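Local coordinates for protein arylmalonate decarboxylase (Bordetella bronchiseptica, PDB 3IXL) that catalyses the decarboxylation of 2-aryl-2-methylmalonates, taking up a proton to give 2-arylpropionates and carbon dioxide, at residues S36-G41 and V56-R61; D49-S54 and T75-Y80. The protein carries 2 engineered substitutions. All coordinates share one frame; numbering follows the deposited sequence.

Overall arrangement
Both contacts belong to the half of the enzyme built on the four-stranded parallel sheet 33-37, 8-13, 67-72 and 101-103. The centres of contact 1 and contact 2 are about 11 Å apart. Contact 1 is at the surface, where the end of edge strand 33-37 meets helix 55-64. Contact 2 is buried, and its segment 75-80 binds the carboxylate of 2-phenylacetic acid in the ligand pocket. The segments alternate along the chain. Leu-38 joins the two: its CD1 is 3.4 Å from Leu-77 CD2, and its CD2 is 3.3 Å from Ser-54 OG. The Leu-38 side chain is about 8 Å from the ligand between nearest atoms. Leu-40 CD1 also packs on Val-51 CG2, at 3.8 Å.

Contact 1 of 2, residues S36-G41 and V56-R61; sequences SGLGLG and VDHARR
Two first torsions bring Ser-36 and His-58 together. In Ser-36, OG stands opposite the backbone N (chi1 -169°), which directs it to the helix. In His-58, CG is anti to the carbonyl carbon (chi1 -77°), and this carries the ring toward the strand. The fold here is an open alpha/beta domain of the aspartate/glutamate racemase superfamily. Strand 33-37 is an edge strand of its parallel sheet. Helix 55-64 belongs to the crossover that leads on to strand 67-72, with strand 8-13 lying between the two strands.

Ser-36 OG is gripped from the helix by two side chains. OG lies at the edge of the imidazole, near its plane, and is hydrogen-bonded to His-58 ND1 (2.7 Å). Arg-61 NH1 donates to the same oxygen over 3.1 Å, with an N-H...O angle of 153°. The guanidinium meets OG with its edge, and OG lies close to its plane. The Arg-61 chain is extended, with NH1 arriving at OG. Backbone bonds of Ser-36 to Met-11 and Val-13 fix the serine in the sheet.

Further along the segment, the same imidazole meets Gly-37 and Leu-38. Gly-37 O approaches His-58 CE1 obliquely, at 2.9 Å. It is also near NE2, but the angle there is too poor for a hydrogen bond. Leu-38 CD2 packs obliquely against His-58 CD2, at 3.6 Å. Ile-12 of strand 8-13 touches the side chains of Leu-38 and His-58, so the imidazole also rests on the sheet. The second ring nitrogen is linked to the loop through a water. This water donates to Leu-38 O over 2.8 Å and is hydrogen-bonded to His-58 NE2, 3.0 Å away.

Contact 2 of 2, residues D49-S54 and T75-Y80; sequences DAVIES and TSLSFY. With PAC (2-phenylacetic acid), chain C.
Asp-49 and Tyr-80 make the direct hydrogen bond between the segments. Tyr-80 OH donates to Asp-49 OD1 over 2.8 Å, meeting the oxygen nearly along its C-O axis. The carboxylate and ring planes are 50° apart. Tyr-80 CG sits between its backbone N and carbonyl carbon (chi1 81°), and from there the ring points across to Asp-49.

Apolar contacts lie beside this bond. Ile-52 and Leu-77 run alongside one another, pointing opposite ways, with their CD1 atoms 3.7 Å apart. Val-51 CG2 adds a looser contact to Leu-77 CD1. Ile-52 CG2 packs on Tyr-80 OH at 3.6 Å. Leu-77 O is buried here with no hydrogen-bond partner in the model.

Helix 75-79 follows strand 67-72 of the parallel sheet. Thr-75 and Ser-76, which come soon after that strand, hold the ligand carboxylate by four hydrogen bonds. Thr-75 N and OG1 hold O1 of 2-phenylacetic acid, at 3.0 and 2.8 Å. Ser-76 N and OG hold O2, at 2.8 and 2.7 Å. Hydrogen bonds from Ser-211 OG to Thr-75 OG1 and from Tyr-48 OH to Ser-76 OG, with no direction implied, probably help to position these two hydroxyls.

Contact 1 of 2, residues S36-G41 and V56-R61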
loop_
_atom_site.group_PDB
_atom_site.type_symbol
_atom_site.label_atom_id
_atom_site.label_comp_id
_atom_site.label_asym_id
_atom_site.label_seq_id
_atom_site.Cartn_x
_atom_site.Cartn_y
_atom_site.Cartn_z
ATOM N N SER A 36 -10.086 9.790 6.069
ATOM C CA SER A 36 -10.154 10.102 7.479
ATOM C C SER A 36 -8.781 9.775 8.063
ATOM O O SER A 36 -8.227 8.698 7.797
ATOM C CB SER A 36 -11.266 9.289 8.136
ATOM O OG SER A 36 -11.517 9.752 9.456
ATOM N N GLY A 37 -8.225 10.710 8.832
ATOM C CA GLY A 37 -6.834 10.629 9.281
ATOM C C GLY A 37 -6.598 10.142 10.693
ATOM O O GLY A 37 -7.266 10.580 11.632
ATOM N N LEU A 38 -5.609 9.267 10.846
ATOM C CA LEU A 38 -5.292 8.657 12.136
ATOM C C LEU A 38 -4.468 9.533 13.058
ATOM O O LEU A 38 -4.600 9.425 14.275
ATOM C CB LEU A 38 -4.534 7.346 11.928
ATOM C CG LEU A 38 -5.325 6.241 11.244
ATOM C CD1 LEU A 38 -4.407 5.148 10.752
ATOM C CD2 LEU A 38 -6.320 5.659 12.224
ATOM N N GLY A 39 -3.596 10.362 12.487
ATOM C CA GLY A 39 -2.623 11.107 13.278
ATOM C C GLY A 39 -1.423 10.288 13.712
ATOM O O GLY A 39 -0.912 10.476 14.817
ATOM N N LEU A 40 -0.959 9.382 12.851
ATOM C CA LEU A 40 0.226 8.578 13.148
ATOM C C LEU A 40 1.440 9.469 13.384
ATOM O O LEU A 40 1.688 10.392 12.610
ATOM C CB LEU A 40 0.508 7.608 11.987
ATOM C CG LEU A 40 1.732 6.691 12.089
ATOM C CD1 LEU A 40 1.550 5.677 13.219
ATOM C CD2 LEU A 40 1.976 5.980 10.771
ATOM N N GLY A 41 2.192 9.178 14.446
ATOM C CA GLY A 41 3.330 10.011 14.839
ATOM C C GLY A 41 4.676 9.645 14.232
ATOM O O GLY A 41 5.535 10.507 14.042
ATOM N N VAL A 56 -11.037 1.123 13.652
ATOM C CA VAL A 56 -12.449 0.752 13.542
ATOM C C VAL A 56 -13.379 1.978 13.587
ATOM O O VAL A 56 -14.344 2.066 12.828
ATOM C CB VAL A 56 -12.828 -0.291 14.620
ATOM C CG1 VAL A 56 -14.337 -0.432 14.757
ATOM C CG2 VAL A 56 -12.209 -1.634 14.266
ATOM N N ASP A 57 -13.062 2.941 14.448
ATOM C CA ASP A 57 -13.869 4.155 14.553
ATOM C C ASP A 57 -13.796 4.989 13.283
ATOM O O ASP A 57 -14.792 5.575 12.865
ATOM C CB ASP A 57 -13.460 4.987 15.770
ATOM C CG ASP A 57 -13.762 4.279 17.084
ATOM O OD1 ASP A 57 -14.823 3.623 17.202
ATOM O OD2 ASP A 57 -12.918 4.361 17.997
ATOM N N HIS A 58 -12.617 5.030 12.658
ATOM C CA HIS A 58 -12.471 5.745 11.391
ATOM C C HIS A 58 -13.243 5.042 10.273
ATOM O O HIS A 58 -13.851 5.695 9.427
ATOM C CB HIS A 58 -10.996 5.918 11.017
ATOM C CG HIS A 58 -10.312 6.996 11.794
ATOM N ND1 HIS A 58 -10.349 8.320 11.413
ATOM C CD2 HIS A 58 -9.596 6.954 12.942
ATOM C CE1 HIS A 58 -9.674 9.046 12.286
ATOM N NE2 HIS A 58 -9.209 8.242 13.225
ATOM N N ALA A 59 -13.233 3.707 10.288
ATOM C CA ALA A 59 -14.049 2.936 9.344
ATOM C C ALA A 59 -15.542 3.296 9.464
ATOM O O ALA A 59 -16.222 3.498 8.457
ATOM C CB ALA A 59 -13.819 1.432 9.533
ATOM N N ARG A 60 -16.033 3.366 10.701
ATOM C CA ARG A 60 -17.419 3.727 10.973
ATOM C C ARG A 60 -17.736 5.145 10.488
ATOM O O ARG A 60 -18.814 5.375 9.925
ATOM C CB ARG A 60 -17.719 3.613 12.464
ATOM C CG ARG A 60 -17.774 2.195 13.022
ATOM C CD ARG A 60 -18.148 2.255 14.509
ATOM N NE ARG A 60 -18.181 0.949 15.165
ATOM C CZ ARG A 60 -19.249 0.153 15.210
ATOM N NH1 ARG A 60 -20.388 0.513 14.627
ATOM N NH2 ARG A 60 -19.173 -1.014 15.837
ATOM N N ARG A 61 -16.807 6.087 10.691
ATOM C CA ARG A 61 -17.020 7.450 10.191
ATOM C C ARG A 61 -17.211 7.437 8.681
ATOM O O ARG A 61 -18.146 8.039 8.149
ATOM C CB ARG A 61 -15.874 8.403 10.552
ATOM C CG ARG A 61 -16.141 9.808 10.004
ATOM C CD ARG A 61 -14.929 10.691 9.960
ATOM N NE ARG A 61 -15.216 11.906 9.190
ATOM C CZ ARG A 61 -14.293 12.661 8.596
ATOM N NH1 ARG A 61 -13.008 12.324 8.671
ATOM N NH2 ARG A 61 -14.652 13.746 7.912
HETATM O O HOH W 1 -6.956 8.298 15.233
#

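Contact 2 of 2, residues D49-S54 and T75-Y80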
loop_
_atom_site.group_PDB
_atom_site.type_symbol
_atom_site.label_atom_id
_atom_site.label_comp_id
_atom_site.label_asym_id
_atom_site.label_seq_id
_atom_site.Cartn_x
_atom_site.Cartn_y
_atom_site.Cartn_z
ATOM N N ASP A 49 1.151 1.479 17.570
ATOM C CA ASP A 49 0.414 1.119 18.774
ATOM C C ASP A 49 -0.456 2.281 19.266
ATOM O O ASP A 49 -1.516 2.052 19.857
ATOM C CB ASP A 49 1.380 0.681 19.873
ATOM C CG ASP A 49 1.907 -0.733 19.677
ATOM O OD1 ASP A 49 1.441 -1.474 18.778
ATOM O OD2 ASP A 49 2.809 -1.110 20.456
ATOM N N ALA A 50 -0.020 3.513 19.008
ATOM C CA ALA A 50 -0.741 4.698 19.485
ATOM C C ALA A 50 -2.005 5.045 18.688
ATOM O O ALA A 50 -2.841 5.818 19.161
ATOM C CB ALA A 50 0.181 5.903 19.557
ATOM N N VAL A 51 -2.146 4.491 17.484
ATOM C CA VAL A 51 -3.312 4.798 16.641
ATOM C C VAL A 51 -4.109 3.581 16.179
ATOM O O VAL A 51 -5.239 3.733 15.702
ATOM C CB VAL A 51 -2.947 5.653 15.390
ATOM C CG1 VAL A 51 -2.401 7.008 15.808
ATOM C CG2 VAL A 51 -1.985 4.907 14.457
ATOM N N ILE A 52 -3.530 2.385 16.297
ATOM C CA ILE A 52 -4.142 1.193 15.701
ATOM C C ILE A 52 -5.562 0.942 16.225
ATOM O O ILE A 52 -6.424 0.459 15.495
ATOM C CB ILE A 52 -3.244 -0.067 15.871
ATOM C CG1 ILE A 52 -3.797 -1.273 15.099
ATOM C CG2 ILE A 52 -3.099 -0.436 17.344
ATOM C CD1 ILE A 52 -3.756 -1.132 13.589
ATOM N N GLU A 53 -5.799 1.296 17.485
ATOM C CA GLU A 53 -7.092 1.036 18.107
ATOM C C GLU A 53 -8.210 1.910 17.557
ATOM O O GLU A 53 -9.388 1.597 17.750
ATOM C CB GLU A 53 -6.993 1.221 19.618
ATOM C CG GLU A 53 -6.030 0.236 20.260
ATOM C CD GLU A 53 -5.664 0.608 21.680
ATOM O OE1 GLU A 53 -5.761 -0.279 22.548
ATOM O OE2 GLU A 53 -5.281 1.768 21.932
ATOM N N SER A 54 -7.846 2.997 16.883
ATOM C CA SER A 54 -8.827 3.928 16.333
ATOM C C SER A 54 -9.298 3.575 14.929
ATOM O O SER A 54 -10.217 4.198 14.419
ATOM C CB SER A 54 -8.282 5.355 16.345
ATOM O OG SER A 54 -7.223 5.521 15.410
ATOM N N THR A 75 0.482 0.265 4.819
ATOM C CA THR A 75 0.998 -1.090 4.684
ATOM C C THR A 75 1.464 -1.577 6.051
ATOM O O THR A 75 1.011 -2.618 6.545
ATOM C CB THR A 75 2.180 -1.157 3.675
ATOM O OG1 THR A 75 2.082 -0.094 2.711
ATOM C CG2 THR A 75 2.200 -2.505 2.963
ATOM N N SER A 76 2.346 -0.806 6.676
ATOM C CA SER A 76 2.974 -1.265 7.908
ATOM C C SER A 76 2.017 -1.342 9.100
ATOM O O SER A 76 2.136 -2.242 9.930
ATOM C CB SER A 76 4.254 -0.474 8.212
ATOM O OG SER A 76 4.000 0.913 8.286
ATOM N N LEU A 77 1.052 -0.432 9.168
ATOM C CA LEU A 77 0.040 -0.497 10.223
ATOM C C LEU A 77 -0.733 -1.807 10.124
ATOM O O LEU A 77 -1.194 -2.344 11.139
ATOM C CB LEU A 77 -0.920 0.685 10.092
ATOM C CG LEU A 77 -1.819 1.207 11.188
ATOM C CD1 LEU A 77 -1.125 1.269 12.530
ATOM C CD2 LEU A 77 -2.167 2.604 10.748
ATOM N N SER A 78 -0.872 -2.322 8.898
ATOM C CA SER A 78 -1.606 -3.561 8.670
ATOM C C SER A 78 -0.766 -4.851 8.663
ATOM O O SER A 78 -1.328 -5.922 8.879
ATOM C CB SER A 78 -2.517 -3.459 7.437
ATOM O OG SER A 78 -1.817 -3.088 6.258
ATOM N N PHE A 79 0.555 -4.753 8.478
ATOM C CA PHE A 79 1.406 -5.958 8.519
ATOM C C PHE A 79 2.259 -6.142 9.776
ATOM O O PHE A 79 2.823 -7.229 9.963
ATOM C CB PHE A 79 2.249 -6.159 7.225
ATOM C CG PHE A 79 3.418 -5.191 7.047
ATOM C CD1 PHE A 79 4.485 -5.147 7.959
ATOM C CD2 PHE A 79 3.471 -4.368 5.927
ATOM C CE1 PHE A 79 5.547 -4.262 7.779
ATOM C CE2 PHE A 79 4.532 -3.489 5.723
ATOM C CZ PHE A 79 5.574 -3.433 6.647
ATOM N N TYR A 80 2.370 -5.117 10.627
ATOM C CA TYR A 80 3.396 -5.168 11.681
ATOM C C TYR A 80 3.206 -6.250 12.732
ATOM O O TYR A 80 4.144 -6.575 13.460
ATOM C CB TYR A 80 3.635 -3.814 12.348
ATOM C CG TYR A 80 2.658 -3.365 13.429
ATOM C CD1 TYR A 80 1.350 -2.983 13.114
ATOM C CD2 TYR A 80 3.076 -3.231 14.758
ATOM C CE1 TYR A 80 0.481 -2.525 14.098
ATOM C CE2 TYR A 80 2.217 -2.757 15.745
ATOM C CZ TYR A 80 0.917 -2.411 15.410
ATOM O OH TYR A 80 0.059 -1.925 16.383
HETATM C C1 PAC C . 3.175 2.438 5.140
HETATM C C2 PAC C . 3.346 3.756 5.873
HETATM C "C1'" PAC C . 2.665 5.015 5.377
HETATM C "C2'" PAC C . 3.307 6.217 5.689
HETATM C "C3'" PAC C . 2.767 7.440 5.295
HETATM C "C4'" PAC C . 1.569 7.465 4.587
HETATM C "C5'" PAC C . 0.920 6.267 4.267
HETATM C "C6'" PAC C . 1.456 5.038 4.666
HETATM O O1 PAC C . 2.511 2.326 4.072
HETATM O O2 PAC C . 3.755 1.451 5.677
#